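Local coordinates for protein transferrin (Manduca sexta, PDB 6WB6) that binds a single ferric ion together with a carbonate anion and transports iron as a secreted, glycosylated insect transferrin, at residues T226-G231 and G235-S240. Numbering follows the deposited sequence.
Sequences TRKFFG and GTTPAS
The carbonyl oxygen of G231 takes the backbone N-H of S240, with N and O 2.8 Å apart and an almost straight N-H...O angle of 172°. A239 lies against the same oxygen, its CA at 3.3 Å in a CA-H...O contact and its methyl CB at 3.5 Å from G231 O. A second CA-H...O contact runs the other way, from G231 CA to S240 O. Further up the helix, K228 reaches over to T237. Its chi1 of -62° sets the direction of CG, and from there the chain is fully extended to NZ, laying CE alongside the T237 methyl, CG2, at 4.3 Å. The polar ends of both residues converge on one carboxylate oxygen, E82 OE2: K228 NZ through a salt bridge and T237 OG1 through a hydrogen bond. In fold terms, this is where helix 223-229 of the N-terminal transferrin lobe stops; the chain loops back over the three residues after G231, and 235-240 then descends past the helix end to meet G231 again. G231, with positive phi, is the C-prime residue of a Schellman motif, its N bonded to K228 O at 2.9 Å while the N-H of the residue after it returns to R227 O. On the inner side of the helix, the anti setting of F229 CG to its backbone N (chi1 -176°) swings the ring off the side facing 235-240 and onto L208 and A212 of helix 203-213. That helix also carries the iron ligand Y204, whose side chain lies about 9 Å from that of K228.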
ATOM      1  N   THR A 226     -29.416  -4.018  -6.303  1.00 18.07           N
ATOM      2  CA  THR A 226     -30.482  -5.003  -6.142  1.00 21.25           C
ATOM      3  C   THR A 226     -31.748  -4.531  -6.852  1.00 21.92           C
ATOM      4  O   THR A 226     -32.383  -5.286  -7.597  1.00 25.59           O
ATOM      5  CB  THR A 226     -30.752  -5.257  -4.665  1.00 19.96           C
ATOM      6  OG1 THR A 226     -29.551  -5.708  -4.017  1.00 21.81           O
ATOM      7  CG2 THR A 226     -31.843  -6.297  -4.483  1.00 21.29           C
ATOM      8  N   ARG A 227     -32.103  -3.267  -6.663  1.00 21.38           N
ATOM      9  CA  ARG A 227     -33.283  -2.732  -7.313  1.00 23.59           C
ATOM     10  C   ARG A 227     -33.136  -2.748  -8.834  1.00 20.02           C
ATOM     11  O   ARG A 227     -34.045  -3.180  -9.541  1.00 24.44           O
ATOM     12  CB  ARG A 227     -33.539  -1.332  -6.776  1.00 18.56           C
ATOM     13  CG  ARG A 227     -33.990  -1.377  -5.358  1.00 23.37           C
ATOM     14  CD  ARG A 227     -34.435  -0.022  -4.843  1.00 27.87           C
ATOM     15  NE  ARG A 227     -35.606   0.471  -5.548  1.00 31.84           N
ATOM     16  CZ  ARG A 227     -36.849   0.096  -5.288  1.00 26.13           C
ATOM     17  NH1 ARG A 227     -37.091  -0.782  -4.327  1.00 24.06           N
ATOM     18  NH2 ARG A 227     -37.843   0.618  -5.994  1.00 27.58           N
ATOM     19  N   LYS A 228     -31.983  -2.343  -9.354  1.00 21.50           N
ATOM     20  CA  LYS A 228     -31.823  -2.312 -10.804  1.00 28.11           C
ATOM     21  C   LYS A 228     -31.775  -3.710 -11.400  1.00 22.93           C
ATOM     22  O   LYS A 228     -32.217  -3.914 -12.535  1.00 18.85           O
ATOM     23  CB  LYS A 228     -30.558  -1.557 -11.179  1.00 23.68           C
ATOM     24  CG  LYS A 228     -30.591  -0.146 -10.735  1.00 25.63           C
ATOM     25  CD  LYS A 228     -29.391   0.623 -11.231  1.00 16.29           C
ATOM     26  CE  LYS A 228     -29.578   2.059 -10.890  1.00 23.03           C
ATOM     27  NZ  LYS A 228     -28.318   2.802 -11.076  1.00 32.38           N
ATOM     28  N   PHE A 229     -31.245  -4.673 -10.653  1.00 20.47           N
ATOM     29  CA  PHE A 229     -31.207  -6.044 -11.137  1.00 25.53           C
ATOM     30  C   PHE A 229     -32.606  -6.504 -11.494  1.00 25.86           C
ATOM     31  O   PHE A 229     -32.783  -7.272 -12.432  1.00 18.69           O
ATOM     32  CB  PHE A 229     -30.583  -6.953 -10.067  1.00 23.20           C
ATOM     33  CG  PHE A 229     -30.397  -8.402 -10.493  1.00 21.18           C
ATOM     34  CD1 PHE A 229     -29.363  -8.770 -11.334  1.00 20.70           C
ATOM     35  CD2 PHE A 229     -31.225  -9.387 -10.001  1.00 21.04           C
ATOM     36  CE1 PHE A 229     -29.189 -10.101 -11.695  1.00 28.58           C
ATOM     37  CE2 PHE A 229     -31.065 -10.708 -10.359  1.00 22.12           C
ATOM     38  CZ  PHE A 229     -30.051 -11.065 -11.205  1.00 27.48           C
ATOM     39  N   PHE A 230     -33.607  -6.013 -10.770  1.00 27.47           N
ATOM     40  CA  PHE A 230     -34.997  -6.364 -10.990  1.00 28.44           C
ATOM     41  C   PHE A 230     -35.756  -5.286 -11.744  1.00 25.45           C
ATOM     42  O   PHE A 230     -36.983  -5.225 -11.652  1.00 30.75           O
ATOM     43  CB  PHE A 230     -35.657  -6.646  -9.650  1.00 25.77           C
ATOM     44  CG  PHE A 230     -35.021  -7.792  -8.902  1.00 30.19           C
ATOM     45  CD1 PHE A 230     -35.105  -9.082  -9.386  1.00 22.86           C
ATOM     46  CD2 PHE A 230     -34.331  -7.574  -7.726  1.00 21.64           C
ATOM     47  CE1 PHE A 230     -34.531 -10.113  -8.699  1.00 22.77           C
ATOM     48  CE2 PHE A 230     -33.761  -8.598  -7.048  1.00 22.47           C
ATOM     49  CZ  PHE A 230     -33.854  -9.871  -7.529  1.00 17.92           C
ATOM     50  N   GLY A 231     -35.043  -4.409 -12.441  1.00 31.84           N
ATOM     51  CA  GLY A 231     -35.688  -3.369 -13.227  1.00 32.65           C
ATOM     52  C   GLY A 231     -36.408  -2.332 -12.402  1.00 32.96           C
ATOM     53  O   GLY A 231     -37.211  -1.557 -12.942  1.00 23.96           O
ATOM     54  N   GLY A 235     -33.958   6.189  -6.779  1.00 29.63           N
ATOM     55  CA  GLY A 235     -33.580   7.594  -6.881  1.00 31.71           C
ATOM     56  C   GLY A 235     -34.209   8.221  -8.116  1.00 30.93           C
ATOM     57  O   GLY A 235     -35.398   8.042  -8.385  1.00 34.36           O
ATOM     58  N   THR A 236     -33.397   8.940  -8.894  1.00 32.30           N
ATOM     59  CA  THR A 236     -33.837   9.542 -10.146  1.00 37.39           C
ATOM     60  C   THR A 236     -33.929   8.531 -11.280  1.00 39.08           C
ATOM     61  O   THR A 236     -34.374   8.884 -12.380  1.00 42.59           O
ATOM     62  CB  THR A 236     -32.873  10.649 -10.585  1.00 32.00           C
ATOM     63  OG1 THR A 236     -31.584  10.072 -10.841  1.00 30.20           O
ATOM     64  CG2 THR A 236     -32.776  11.752  -9.538  1.00 30.84           C
ATOM     65  N   THR A 237     -33.504   7.328 -11.055  1.00 34.12           N
ATOM     66  CA  THR A 237     -33.495   6.353 -12.131  1.00 34.59           C
ATOM     67  C   THR A 237     -34.841   5.659 -12.188  1.00 37.12           C
ATOM     68  O   THR A 237     -35.322   5.171 -11.153  1.00 33.02           O
ATOM     69  CB  THR A 237     -32.408   5.318 -11.942  1.00 35.60           C
ATOM     70  OG1 THR A 237     -31.148   5.978 -11.782  1.00 34.32           O
ATOM     71  CG2 THR A 237     -32.367   4.379 -13.154  1.00 35.51           C
ATOM     72  N   PRO A 238     -35.475   5.628 -13.355  1.00 45.99           N
ATOM     73  CA  PRO A 238     -36.805   5.041 -13.485  1.00 36.26           C
ATOM     74  C   PRO A 238     -36.722   3.525 -13.619  1.00 38.95           C
ATOM     75  O   PRO A 238     -35.645   2.924 -13.725  1.00 27.28           O
ATOM     76  CB  PRO A 238     -37.324   5.685 -14.769  1.00 36.85           C
ATOM     77  CG  PRO A 238     -36.114   5.817 -15.588  1.00 38.83           C
ATOM     78  CD  PRO A 238     -35.037   6.234 -14.628  1.00 37.45           C
ATOM     79  N   ALA A 239     -37.899   2.917 -13.640  1.00 39.24           N
ATOM     80  CA  ALA A 239     -37.985   1.486 -13.857  1.00 40.10           C
ATOM     81  C   ALA A 239     -37.352   1.137 -15.194  1.00 37.33           C
ATOM     82  O   ALA A 239     -37.318   1.948 -16.122  1.00 32.66           O
ATOM     83  CB  ALA A 239     -39.441   1.027 -13.804  1.00 38.21           C
ATOM     84  N   SER A 240     -36.823  -0.078 -15.266  1.00 44.16           N
ATOM     85  CA  SER A 240     -36.085  -0.596 -16.400  1.00 38.52           C
ATOM     86  C   SER A 240     -36.591  -1.993 -16.732  1.00 38.25           C
ATOM     87  O   SER A 240     -37.040  -2.728 -15.846  1.00 33.61           O
ATOM     88  CB  SER A 240     -34.580  -0.642 -16.090  1.00 33.58           C
ATOM     89  OG  SER A 240     -33.834  -0.107 -17.159  1.00 38.39           O
TER